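Local coordinates for solute Binding Protein, BlMnBP1 in complex with mannotriose (Bifidobacterium, PDB 6FUV), which binds manno-oligosaccharides such as mannotriose and probably delivers them to an ABC transporter for uptake into the bifidobacterial cell, at residues K41-D44 with A45-K48; Y67-S70 with A71-R74; D198-F201 with M202-M206; G278-A281 with D282-Q285; E370-E373 with D374-A377. One frame throughout, in Å; residues are numbered along the deposited sequence.

Interaction 1: K41-D44 with A45-K48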
loop_
_atom_site.group_PDB
_atom_site.type_symbol
_atom_site.label_atom_id
_atom_site.label_comp_id
_atom_site.label_asym_id
_atom_site.label_seq_id
_atom_site.Cartn_x
_atom_site.Cartn_y
_atom_site.Cartn_z
ATOM N N LYS A 41 15.403 -0.974 12.694
ATOM C CA LYS A 41 16.408 -0.254 11.921
ATOM C C LYS A 41 15.788 1.001 11.323
ATOM O O LYS A 41 14.940 0.904 10.429
ATOM C CB LYS A 41 16.941 -1.164 10.831
ATOM C CG LYS A 41 18.258 -0.817 10.276
ATOM C CD LYS A 41 18.875 -2.085 9.631
ATOM C CE LYS A 41 19.951 -1.696 8.606
ATOM N NZ LYS A 41 20.635 -2.899 8.100
ATOM N N ASN A 42 16.213 2.178 11.806
ATOM C CA ASN A 42 15.706 3.442 11.290
ATOM C C ASN A 42 16.512 3.934 10.082
ATOM O O ASN A 42 17.474 3.315 9.633
ATOM C CB ASN A 42 15.683 4.520 12.378
ATOM C CG ASN A 42 17.057 4.915 12.852
ATOM O OD1 ASN A 42 18.071 4.436 12.351
ATOM N ND2 ASN A 42 17.097 5.819 13.821
ATOM N N TRP A 43 16.114 5.084 9.556
ATOM C CA TRP A 43 16.756 5.589 8.350
ATOM C C TRP A 43 18.253 5.787 8.543
ATOM O O TRP A 43 19.044 5.493 7.642
ATOM C CB TRP A 43 16.107 6.899 7.920
ATOM C CG TRP A 43 14.743 6.805 7.377
ATOM C CD1 TRP A 43 13.644 7.518 7.785
ATOM C CD2 TRP A 43 14.288 5.975 6.290
ATOM N NE1 TRP A 43 12.544 7.182 7.015
ATOM C CE2 TRP A 43 12.911 6.224 6.111
ATOM C CE3 TRP A 43 14.898 5.017 5.475
ATOM C CZ2 TRP A 43 12.149 5.559 5.169
ATOM C CZ3 TRP A 43 14.139 4.381 4.511
ATOM C CH2 TRP A 43 12.782 4.640 4.379
ATOM N N ASP A 44 18.667 6.334 9.678
ATOM C CA ASP A 44 20.088 6.663 9.840
ATOM C C ASP A 44 20.946 5.398 9.837
ATOM O O ASP A 44 22.027 5.350 9.246
ATOM C CB ASP A 44 20.328 7.451 11.140
ATOM C CG ASP A 44 19.859 8.902 11.071
ATOM O OD1 ASP A 44 19.760 9.480 9.979
ATOM O OD2 ASP A 44 19.578 9.457 12.117
ATOM N N ALA A 45 20.454 4.356 10.479
ATOM C CA ALA A 45 21.081 3.045 10.413
ATOM C C ALA A 45 21.282 2.564 8.978
ATOM O O ALA A 45 22.317 1.977 8.650
ATOM C CB ALA A 45 20.212 2.048 11.185
ATOM N N TYR A 46 20.299 2.772 8.110
ATOM C CA TYR A 46 20.503 2.354 6.731
ATOM C C TYR A 46 21.521 3.268 6.065
ATOM O O TYR A 46 22.344 2.830 5.251
ATOM C CB TYR A 46 19.181 2.358 5.941
ATOM C CG TYR A 46 18.239 1.241 6.277
ATOM C CD1 TYR A 46 18.482 -0.037 5.859
ATOM C CD2 TYR A 46 17.095 1.468 6.987
ATOM C CE1 TYR A 46 17.615 -1.090 6.202
ATOM C CE2 TYR A 46 16.216 0.418 7.301
ATOM C CZ TYR A 46 16.485 -0.830 6.911
ATOM O OH TYR A 46 15.622 -1.862 7.212
ATOM N N ILE A 47 21.428 4.560 6.355
ATOM C CA ILE A 47 22.272 5.513 5.658
ATOM C C ILE A 47 23.727 5.302 6.073
ATOM O O ILE A 47 24.647 5.363 5.250
ATOM C CB ILE A 47 21.762 6.941 5.931
ATOM C CG1 ILE A 47 20.413 7.126 5.226
ATOM C CG2 ILE A 47 22.836 7.962 5.517
ATOM C CD1 ILE A 47 19.635 8.290 5.653
ATOM N N LYS A 48 23.950 4.993 7.347
ATOM C CA LYS A 48 25.290 4.663 7.801
ATOM C C LYS A 48 25.862 3.500 7.001
ATOM O O LYS A 48 27.034 3.524 6.594
ATOM C CB LYS A 48 25.225 4.328 9.281
ATOM C CG LYS A 48 26.593 4.135 9.953
ATOM C CD LYS A 48 26.491 3.152 11.117
ATOM C CE LYS A 48 27.211 1.833 10.817
ATOM N NZ LYS A 48 28.645 1.858 11.280
HETATM O O HOH W 1 13.948 -1.031 8.910
#
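Lys-41 and Tyr-46 meet at about a right angle, the lysine chain passing over one face of the phenol ring. Its CE makes a CH-pi contact 3.8 Å from the centroid of the Tyr-46 ring. The lysine chain runs extended, with CG anti to the backbone N (chi1 -159°), and this carries NZ past the ring to a salt bridge with Glu-49.

The polar contacts start with Asn-42, the N-cap of helix 43-53. Its OD1 accepts from Ala-45 N at 3.0 Å, an almost straight bond of 170°. Regular helical bonds follow, Ile-47 N to Trp-43 O at 2.9 Å and Lys-48 N to Asp-44 O at 2.7 Å. A water in the plane of the Tyr-46 ring bridges the hydroxyl to the backbone, giving a proton to Lys-41 O and taking one from Tyr-46 OH, which is also hydrogen-bonded to Asn-337 ND2.

With an alanine at Tyr-46, the lysine chain would probably lose the ring it lies on, and Asn-337 its hydroxyl partner.

The helix belongs to a beta-alpha-beta unit, between strands 22-28 and 57-63. Trp-43 packs edge-to-face on Phe-26 and touches Val-61, while Ile-47 rests on Val-59 and Val-61.

Interaction 2: Y67-S70 with A71-R74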
loop_
_atom_site.group_PDB
_atom_site.type_symbol
_atom_site.label_atom_id
_atom_site.label_comp_id
_atom_site.label_asym_id
_atom_site.label_seq_id
_atom_site.Cartn_x
_atom_site.Cartn_y
_atom_site.Cartn_z
ATOM N N TYR A 67 1.322 12.235 4.523
ATOM C CA TYR A 67 2.268 12.272 3.417
ATOM C C TYR A 67 1.548 12.399 2.092
ATOM O O TYR A 67 2.074 12.994 1.161
ATOM C CB TYR A 67 3.137 11.006 3.401
ATOM C CG TYR A 67 4.142 11.031 2.290
ATOM C CD1 TYR A 67 5.298 11.775 2.395
ATOM C CD2 TYR A 67 3.914 10.353 1.095
ATOM C CE1 TYR A 67 6.196 11.808 1.376
ATOM C CE2 TYR A 67 4.767 10.440 0.092
ATOM C CZ TYR A 67 5.932 11.170 0.236
ATOM O OH TYR A 67 6.837 11.258 -0.760
ATOM N N ALA A 68 0.392 11.760 1.952
ATOM C CA ALA A 68 -0.247 11.708 0.649
ATOM C C ALA A 68 -0.526 13.137 0.159
ATOM O O ALA A 68 -0.328 13.462 -1.008
ATOM C CB ALA A 68 -1.504 10.831 0.761
ATOM N N ASP A 69 -0.898 14.034 1.052
ATOM C CA ASP A 69 -1.131 15.396 0.612
ATOM C C ASP A 69 0.132 16.234 0.667
ATOM O O ASP A 69 0.312 17.108 -0.170
ATOM C CB ASP A 69 -2.227 16.049 1.459
ATOM C CG ASP A 69 -3.626 15.558 1.104
ATOM O OD1 ASP A 69 -3.774 14.896 0.059
ATOM O OD2 ASP A 69 -4.571 15.833 1.887
ATOM N N SER A 70 1.035 15.994 1.619
ATOM C CA SER A 70 2.231 16.831 1.701
ATOM C C SER A 70 3.059 16.664 0.446
ATOM O O SER A 70 3.615 17.635 -0.064
ATOM C CB SER A 70 3.090 16.490 2.930
ATOM O OG SER A 70 2.336 16.551 4.107
ATOM N N ALA A 71 3.174 15.420 -0.053
ATOM C CA ALA A 71 4.018 15.151 -1.227
ATOM C C ALA A 71 3.461 15.850 -2.449
ATOM O O ALA A 71 4.219 16.421 -3.241
ATOM C CB ALA A 71 4.160 13.629 -1.526
ATOM N N LEU A 72 2.137 15.808 -2.612
ATOM C CA LEU A 72 1.487 16.529 -3.700
ATOM C C LEU A 72 1.793 18.019 -3.596
ATOM O O LEU A 72 2.206 18.654 -4.559
ATOM C CB LEU A 72 -0.018 16.244 -3.680
ATOM C CG LEU A 72 -0.419 14.865 -4.159
ATOM C CD1 LEU A 72 -1.925 14.601 -4.002
ATOM C CD2 LEU A 72 -0.070 14.632 -5.642
ATOM N N THR A 73 1.700 18.573 -2.397
ATOM C CA THR A 73 2.035 19.974 -2.207
ATOM C C THR A 73 3.498 20.215 -2.537
ATOM O O THR A 73 3.836 21.219 -3.159
ATOM C CB THR A 73 1.715 20.373 -0.766
ATOM O OG1 THR A 73 0.328 20.227 -0.533
ATOM C CG2 THR A 73 2.083 21.800 -0.474
ATOM N N ARG A 74 4.377 19.293 -2.158
ATOM C CA ARG A 74 5.801 19.468 -2.435
ATOM C C ARG A 74 6.080 19.475 -3.934
ATOM O O ARG A 74 6.952 20.201 -4.402
ATOM C CB ARG A 74 6.593 18.354 -1.736
ATOM C CG ARG A 74 8.059 18.515 -1.791
ATOM C CD ARG A 74 8.498 19.584 -0.838
ATOM N NE ARG A 74 8.657 19.024 0.485
ATOM C CZ ARG A 74 9.812 18.666 1.008
ATOM N NH1 ARG A 74 10.923 18.851 0.336
ATOM N NH2 ARG A 74 9.852 18.174 2.226
#
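Tyr-67 and Ala-71 sit one turn apart in helix 67-77, where Ala-71 N bonds to Tyr-67 O at 2.9 Å, with Thr-73 N to Asp-69 O and Arg-74 N to Ser-70 O continuing the pattern.

The same two residues also meet through their side chains. Ala-71 CB lies over one face of the phenol ring, displaced toward the rim on the hydroxyl side, and comes within 3.5 Å of Tyr-67 CZ. Measured to the centroid of the Tyr-67 ring, the distance from Ala-71 CB is 3.9 Å, with the methyl 27° off the normal, a CH-pi contact. The ring reaches this place because Tyr-67 CG stands anti to the backbone N (chi1 -179°), which lays the phenol along the helix beneath the next turn. A hydrogen bond from Tyr-67 OH to Met-86 O holds the far end of the ring in place, while Ala-71 CB, packed on one face, restricts its tilt and turning there.

On another side of the helix, Leu-72 leans back on the preceding turn, its CG 3.5 Å from Ala-68 O. Thr-73 OG1 lies 3.1 Å from Asp-69 O, the carbonyl that already takes the threonine's backbone N-H.

Toward the interior, Tyr-67, Ala-71 and Arg-74 all pack on Met-85 of strand 84-86. Arg-74 bends to hydrogen-bond Gln-62 and Ser-81 and makes a cation-pi contact with Phe-27, tying the helix to strands 57-63 and 22-28. Tyr-67 meets Tyr-305 of strand 298-309 edge-to-face, and its side chain comes within about 5 Å of a bound mannose unit.

Interaction 3: D198-F201 with M202-M206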
loop_
_atom_site.group_PDB
_atom_site.type_symbol
_atom_site.label_atom_id
_atom_site.label_comp_id
_atom_site.label_asym_id
_atom_site.label_seq_id
_atom_site.Cartn_x
_atom_site.Cartn_y
_atom_site.Cartn_z
ATOM N N ASP A 198 -8.783 -12.406 -10.137
ATOM C CA ASP A 198 -8.566 -12.140 -11.564
ATOM C C ASP A 198 -7.578 -11.008 -11.774
ATOM O O ASP A 198 -7.886 -9.859 -11.461
ATOM C CB ASP A 198 -9.909 -11.821 -12.232
ATOM C CG ASP A 198 -9.841 -11.600 -13.717
ATOM O OD1 ASP A 198 -8.744 -11.587 -14.273
ATOM O OD2 ASP A 198 -10.938 -11.422 -14.309
ATOM N N PRO A 199 -6.372 -11.276 -12.237
ATOM C CA PRO A 199 -5.419 -10.175 -12.420
ATOM C C PRO A 199 -5.904 -9.086 -13.360
ATOM O O PRO A 199 -5.450 -7.942 -13.238
ATOM C CB PRO A 199 -4.171 -10.884 -12.976
ATOM C CG PRO A 199 -4.314 -12.356 -12.659
ATOM C CD PRO A 199 -5.813 -12.594 -12.603
ATOM N N LYS A 200 -6.850 -9.387 -14.247
ATOM C CA LYS A 200 -7.344 -8.435 -15.233
ATOM C C LYS A 200 -8.495 -7.559 -14.735
ATOM O O LYS A 200 -8.950 -6.671 -15.492
ATOM C CB LYS A 200 -7.844 -9.155 -16.467
ATOM C CG LYS A 200 -6.767 -9.916 -17.216
ATOM C CD LYS A 200 -7.273 -10.386 -18.561
ATOM C CE LYS A 200 -6.603 -11.690 -18.934
ATOM N NZ LYS A 200 -5.204 -11.427 -19.258
ATOM N N PHE A 201 -8.978 -7.776 -13.496
ATOM C CA PHE A 201 -10.133 -7.010 -13.020
ATOM C C PHE A 201 -9.844 -5.519 -12.885
ATOM O O PHE A 201 -10.625 -4.698 -13.356
ATOM C CB PHE A 201 -10.625 -7.549 -11.694
ATOM C CG PHE A 201 -11.895 -6.946 -11.266
ATOM C CD1 PHE A 201 -13.088 -7.290 -11.871
ATOM C CD2 PHE A 201 -11.910 -5.993 -10.300
ATOM C CE1 PHE A 201 -14.269 -6.710 -11.484
ATOM C CE2 PHE A 201 -13.094 -5.436 -9.903
ATOM C CZ PHE A 201 -14.267 -5.772 -10.502
ATOM N N MET A 202 -8.715 -5.147 -12.293
ATOM C CA MET A 202 -8.496 -3.744 -11.963
ATOM C C MET A 202 -8.366 -2.888 -13.225
ATOM O O MET A 202 -9.110 -1.923 -13.422
ATOM C CB MET A 202 -7.263 -3.612 -11.076
ATOM C CG MET A 202 -6.959 -2.202 -10.569
ATOM S SD MET A 202 -7.897 -1.577 -9.148
ATOM C CE MET A 202 -8.484 -3.109 -8.374
ATOM N N ASN A 203 -7.437 -3.236 -14.101
ATOM C CA ASN A 203 -7.055 -2.375 -15.207
ATOM C C ASN A 203 -7.733 -2.730 -16.529
ATOM O O ASN A 203 -7.666 -1.931 -17.469
ATOM C CB ASN A 203 -5.534 -2.415 -15.366
ATOM C CG ASN A 203 -4.789 -1.774 -14.173
ATOM O OD1 ASN A 203 -5.214 -0.735 -13.630
ATOM N ND2 ASN A 203 -3.702 -2.405 -13.748
ATOM N N GLN A 204 -8.444 -3.855 -16.609
ATOM C CA GLN A 204 -9.060 -4.265 -17.864
ATOM C C GLN A 204 -10.556 -4.475 -17.786
ATOM O O GLN A 204 -11.213 -4.227 -18.754
ATOM C CB GLN A 204 -8.422 -5.552 -18.372
ATOM C CG GLN A 204 -6.922 -5.445 -18.681
ATOM C CD GLN A 204 -6.390 -6.677 -19.375
ATOM O OE1 GLN A 204 -7.134 -7.426 -19.989
ATOM N NE2 GLN A 204 -5.100 -6.874 -19.301
ATOM N N ILE A 205 -11.105 -4.879 -16.655
ATOM C CA ILE A 205 -12.535 -5.056 -16.520
ATOM C C ILE A 205 -13.187 -3.787 -16.000
ATOM O O ILE A 205 -14.176 -3.316 -16.563
ATOM C CB ILE A 205 -12.847 -6.253 -15.602
ATOM C CG1 ILE A 205 -12.271 -7.531 -16.181
ATOM C CG2 ILE A 205 -14.346 -6.322 -15.409
ATOM C CD1 ILE A 205 -12.783 -8.780 -15.561
ATOM N N MET A 206 -12.693 -3.256 -14.883
ATOM C CA MET A 206 -13.299 -2.072 -14.270
ATOM C C MET A 206 -13.453 -0.897 -15.226
ATOM O O MET A 206 -14.533 -0.290 -15.251
ATOM C CB MET A 206 -12.474 -1.676 -13.041
ATOM C CG MET A 206 -12.744 -2.515 -11.806
ATOM S SD MET A 206 -12.119 -1.835 -10.289
ATOM C CE MET A 206 -12.915 -0.251 -10.201
HETATM O O HOH W 2 -7.152 -7.261 -10.617
HETATM O O HOH W 3 -5.804 -5.533 -14.011
#
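A type I beta turn, Asp-198 to Phe-201, leads into the short helix 201-205, and Asp-198 OD1 accepts Lys-200 N at 2.9 Å, a capping bond on that turn. The donor comes from above the carboxylate plane. The other oxygen, Asp-198 OD2, lies 3.5 Å from Ile-205 CD1.

Phe-201 carries the apolar side. Its CG is anti to the backbone N (chi1 -172°), which brings the ring back beside the following turn. Met-206 CG sits over one face, 3.5 Å from Phe-201 CE2, and Met-206 SD makes an oblique Met-aromatic contact, 4.7 Å from the ring centroid of Phe-201. Ile-205 CG2 meets the ring at CD1 and CE1, the two side chains crossing at about a right angle. Farther out, Lys-200 CD lies against Gln-204 OE1 at 3.3 Å, while Gln-204 NE2 bonds to Pro-367 O.

The helix takes a wider, pi-type turn at 202-205. Met-206 N reaches Phe-201 O at 2.9 Å and 167°, five residues back, whereas the bonds to Lys-200 O from Gln-204 N and Ile-205 N are weak. One water takes the Met-202 N-H and lies 2.8 Å from Asp-198 O; another bridges Pro-199 O and Asn-203 N. This i+5 bonding is characteristic of a pi-type turn, here following a beta turn.

Interaction 4: G278-A281 with D282-Q285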
loop_
_atom_site.group_PDB
_atom_site.type_symbol
_atom_site.label_atom_id
_atom_site.label_comp_id
_atom_site.label_asym_id
_atom_site.label_seq_id
_atom_site.Cartn_x
_atom_site.Cartn_y
_atom_site.Cartn_z
ATOM N N GLY A 278 5.334 -3.318 21.027
ATOM C CA GLY A 278 5.094 -3.811 22.361
ATOM C C GLY A 278 5.877 -5.074 22.582
ATOM O O GLY A 278 6.637 -5.507 21.742
ATOM N N GLU A 279 5.679 -5.679 23.738
ATOM C CA GLU A 279 6.457 -6.855 24.096
ATOM C C GLU A 279 5.888 -8.145 23.536
ATOM O O GLU A 279 6.551 -9.166 23.610
ATOM C CB GLU A 279 6.575 -6.958 25.625
ATOM C CG GLU A 279 7.221 -5.727 26.260
ATOM C CD GLU A 279 7.276 -5.826 27.760
ATOM O OE1 GLU A 279 6.967 -6.914 28.263
ATOM O OE2 GLU A 279 7.594 -4.828 28.452
ATOM N N HIS A 280 4.692 -8.130 22.958
ATOM C CA HIS A 280 4.013 -9.334 22.512
ATOM C C HIS A 280 4.067 -9.468 20.989
ATOM O O HIS A 280 3.061 -9.762 20.355
ATOM C CB HIS A 280 2.565 -9.331 22.976
ATOM C CG HIS A 280 2.409 -9.020 24.418
ATOM N ND1 HIS A 280 2.573 -9.972 25.399
ATOM C CD2 HIS A 280 2.098 -7.864 25.047
ATOM C CE1 HIS A 280 2.372 -9.407 26.575
ATOM N NE2 HIS A 280 2.063 -8.134 26.390
ATOM N N ALA A 281 5.263 -9.312 20.404
ATOM C CA ALA A 281 5.405 -9.431 18.959
ATOM C C ALA A 281 4.723 -10.686 18.430
ATOM O O ALA A 281 4.096 -10.647 17.370
ATOM C CB ALA A 281 6.877 -9.456 18.591
ATOM N N ASP A 282 4.898 -11.818 19.116
ATOM C CA ASP A 282 4.528 -13.103 18.533
ATOM C C ASP A 282 3.020 -13.288 18.472
ATOM O O ASP A 282 2.554 -14.157 17.737
ATOM C CB ASP A 282 5.161 -14.259 19.320
ATOM C CG ASP A 282 6.619 -14.485 18.968
ATOM O OD1 ASP A 282 7.229 -13.669 18.270
ATOM O OD2 ASP A 282 7.156 -15.521 19.346
ATOM N N ASP A 283 2.248 -12.488 19.222
ATOM C CA ASP A 283 0.789 -12.499 19.117
ATOM C C ASP A 283 0.269 -11.715 17.907
ATOM O O ASP A 283 -0.876 -11.915 17.506
ATOM C CB ASP A 283 0.138 -11.927 20.378
ATOM C CG ASP A 283 0.634 -12.595 21.678
ATOM O OD1 ASP A 283 1.046 -13.763 21.642
ATOM O OD2 ASP A 283 0.516 -11.981 22.735
ATOM N N VAL A 284 1.077 -10.849 17.311
ATOM C CA VAL A 284 0.658 -10.041 16.173
ATOM C C VAL A 284 0.972 -10.810 14.899
ATOM O O VAL A 284 2.133 -11.049 14.564
ATOM C CB VAL A 284 1.347 -8.669 16.181
ATOM C CG1 VAL A 284 0.803 -7.865 15.042
ATOM C CG2 VAL A 284 1.200 -8.005 17.523
ATOM N N GLN A 285 -0.064 -11.179 14.171
ATOM C CA GLN A 285 0.012 -12.042 13.011
ATOM C C GLN A 285 -0.657 -11.359 11.833
ATOM O O GLN A 285 -1.245 -10.292 11.940
ATOM C CB GLN A 285 -0.668 -13.386 13.285
ATOM C CG GLN A 285 -0.023 -14.168 14.392
ATOM C CD GLN A 285 1.278 -14.769 13.984
ATOM O OE1 GLN A 285 1.421 -15.242 12.878
ATOM N NE2 GLN A 285 2.255 -14.730 14.881
#
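His-280 and Asp-283 cross obliquely, yet their flat ends are nearly parallel, the imidazole and carboxylate planes only 14° apart. The approach is made by the base of the histidine: Asp-283 OD2 comes to 3.4 Å from His-280 CB, while ND1 of His-280 stays 3.9 Å from that oxygen. This is packing of a carboxylate oxygen against a methylene. A modest electrostatic attraction would be expected if the imidazole were protonated. Asp-283 turns its CG anti to its own carbonyl carbon (chi1 -52°), which brings the carboxylate back alongside the histidine.

Beneath the side chains the backbone turns tightly. Asp-283 N donates to His-280 O at 3.1 Å, and Val-284 N to Ala-281 O at 3.0 Å. Both donors stand well above the plane of the carbonyl they address, as expected of i+3 bonds. The Gln-285 side chain also folds back onto the turn: its NE2 reaches Asp-282 O at 2.9 Å, with the acceptor close to the amide plane, and its OE1 is taken by His-356.

Replacing Asp-283 with an alanine would probably strip His-280 CB of its carboxylate neighbour and open a gap beside the base of the imidazole.

Lys-275 NZ hydrogen-bonds to both Ala-281 O and Val-284 O, pinning the turn from the preceding helix. Val-284 then points its methyls to Val-137, Met-256 and Asn-257, and strand 284-288 pairs antiparallel with strand 135-139. Consecutive i+3 bonds of this kind are characteristic of a short 3-10 turn, which here delivers the chain into an edge strand of the four-stranded sheet.

Interaction 5: E370-E373 with D374-A377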
loop_
_atom_site.group_PDB
_atom_site.type_symbol
_atom_site.label_atom_id
_atom_site.label_comp_id
_atom_site.label_asym_id
_atom_site.label_seq_id
_atom_site.Cartn_x
_atom_site.Cartn_y
_atom_site.Cartn_z
ATOM N N GLU A 370 -3.561 -2.928 -24.487
ATOM C CA GLU A 370 -2.705 -2.040 -25.264
ATOM C C GLU A 370 -3.554 -0.911 -25.832
ATOM O O GLU A 370 -4.537 -1.156 -26.531
ATOM C CB GLU A 370 -2.004 -2.806 -26.388
ATOM C CG GLU A 370 -0.951 -1.996 -27.150
ATOM C CD GLU A 370 -0.498 -2.691 -28.434
ATOM O OE1 GLU A 370 -0.625 -3.941 -28.520
ATOM O OE2 GLU A 370 -0.036 -1.980 -29.362
ATOM N N GLY A 371 -3.179 0.320 -25.534
ATOM C CA GLY A 371 -3.909 1.494 -25.967
ATOM C C GLY A 371 -4.775 2.158 -24.912
ATOM O O GLY A 371 -5.234 3.283 -25.134
ATOM N N GLU A 372 -5.036 1.504 -23.792
ATOM C CA GLU A 372 -5.877 2.060 -22.746
ATOM C C GLU A 372 -5.115 2.328 -21.461
ATOM O O GLU A 372 -5.709 2.338 -20.391
ATOM C CB GLU A 372 -7.038 1.119 -22.457
ATOM C CG GLU A 372 -7.685 0.546 -23.686
ATOM C CD GLU A 372 -8.818 -0.411 -23.353
ATOM O OE1 GLU A 372 -9.120 -0.557 -22.157
ATOM O OE2 GLU A 372 -9.421 -1.004 -24.269
ATOM N N GLU A 373 -3.811 2.566 -21.546
ATOM C CA GLU A 373 -2.986 2.788 -20.363
ATOM C C GLU A 373 -3.499 3.924 -19.477
ATOM O O GLU A 373 -3.175 3.972 -18.291
ATOM C CB GLU A 373 -1.540 3.084 -20.823
ATOM C CG GLU A 373 -0.504 3.105 -19.680
ATOM C CD GLU A 373 0.965 3.363 -20.135
ATOM O OE1 GLU A 373 1.211 3.987 -21.206
ATOM O OE2 GLU A 373 1.882 2.920 -19.405
ATOM N N ASP A 374 -4.290 4.835 -20.017
ATOM C CA ASP A 374 -4.817 5.953 -19.260
ATOM C C ASP A 374 -6.305 5.817 -18.944
ATOM O O ASP A 374 -6.830 6.641 -18.201
ATOM C CB ASP A 374 -4.595 7.256 -20.049
ATOM C CG ASP A 374 -3.153 7.598 -20.237
ATOM O OD1 ASP A 374 -2.412 7.673 -19.221
ATOM O OD2 ASP A 374 -2.755 7.800 -21.408
ATOM N N LEU A 375 -6.997 4.815 -19.499
ATOM C CA LEU A 375 -8.453 4.742 -19.387
ATOM C C LEU A 375 -8.904 4.636 -17.930
ATOM O O LEU A 375 -9.765 5.397 -17.478
ATOM C CB LEU A 375 -8.971 3.559 -20.199
ATOM C CG LEU A 375 -10.489 3.535 -20.442
ATOM C CD1 LEU A 375 -11.023 4.852 -21.041
ATOM C CD2 LEU A 375 -10.849 2.319 -21.290
ATOM N N PHE A 376 -8.324 3.712 -17.163
ATOM C CA PHE A 376 -8.711 3.618 -15.758
ATOM C C PHE A 376 -8.504 4.945 -15.041
ATOM O O PHE A 376 -9.379 5.398 -14.309
ATOM C CB PHE A 376 -7.911 2.542 -15.040
ATOM C CG PHE A 376 -8.373 2.272 -13.627
ATOM C CD1 PHE A 376 -7.977 3.071 -12.602
ATOM C CD2 PHE A 376 -9.179 1.201 -13.339
ATOM C CE1 PHE A 376 -8.366 2.815 -11.308
ATOM C CE2 PHE A 376 -9.582 0.940 -12.030
ATOM C CZ PHE A 376 -9.173 1.766 -11.018
ATOM N N ALA A 377 -7.336 5.572 -15.210
ATOM C CA ALA A 377 -7.021 6.782 -14.454
ATOM C C ALA A 377 -7.991 7.905 -14.807
ATOM O O ALA A 377 -8.449 8.646 -13.937
ATOM C CB ALA A 377 -5.563 7.186 -14.716
HETATM O O HOH W 4 -4.989 4.147 -16.236
#
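Glu-372 and Leu-375 form the close part of this contact, their side chains lying side by side and pointing the same way. Glu-372 CB is 3.8 Å from Leu-375 CB, and farther along Glu-372 OE1 comes to 3.5 Å from Leu-375 CD2. Leu-375 CG stands anti to the backbone N (chi1 -167°), which sends the leucine out parallel to the extended glutamate. Below them, Leu-375 N donates to Glu-372 O at 2.9 Å and 159°, the donor standing well above the carbonyl plane. That same carbonyl oxygen lies 3.5 Å from Leu-375 CB, so the root of the leucine is packed against the group its own N-H addresses. The glutamate does not end on the leucine: its OE1 is hydrogen-bonded to His-208 NE2, and Leu-375 touches the same histidine, so the pair is held from outside as well.

The other side is looser. Glu-373 and Asp-374 meet mainly where they are joined, and their carboxylates diverge, Glu-373 OE1 and Asp-374 OD2 being 5.5 Å apart. Any repulsion between these like charges is probably eased by separate partners, a salt bridge from Glu-373 to Arg-92 and a hydrogen bond between Asp-374 and Tyr-120 OH. Along the backbone a water stands in for a direct i+4 bond: it gives a proton to Glu-373 O at 2.7 Å and takes one from Ala-377 N at 2.9 Å.

A single i+3 backbone bond followed by a water-bridged i+4 pair is consistent with a loop tightening into the first turn of helix 375-383.

Overall arrangement
The five contacts follow one another along the chain; each is local, and none nests in or crosses another. Interaction 1 opens helix 43-53 of a beta-alpha-beta unit, and interaction 2 opens helix 67-77, which packs on the same large mixed sheet; their nearest atoms are about 9 Å apart. Interaction 3 turns the chain into the short helix 201-205. Interaction 4 closes a turn before strand 284-288, at the edge of the four-stranded sheet. Interaction 5 leads into helix 375-383 and meets interaction 3, where Phe-376 packs against Met-202 and Met-206. Their centres are about 12 Å apart, and both lie across the chain's centre from interactions 1 and 4.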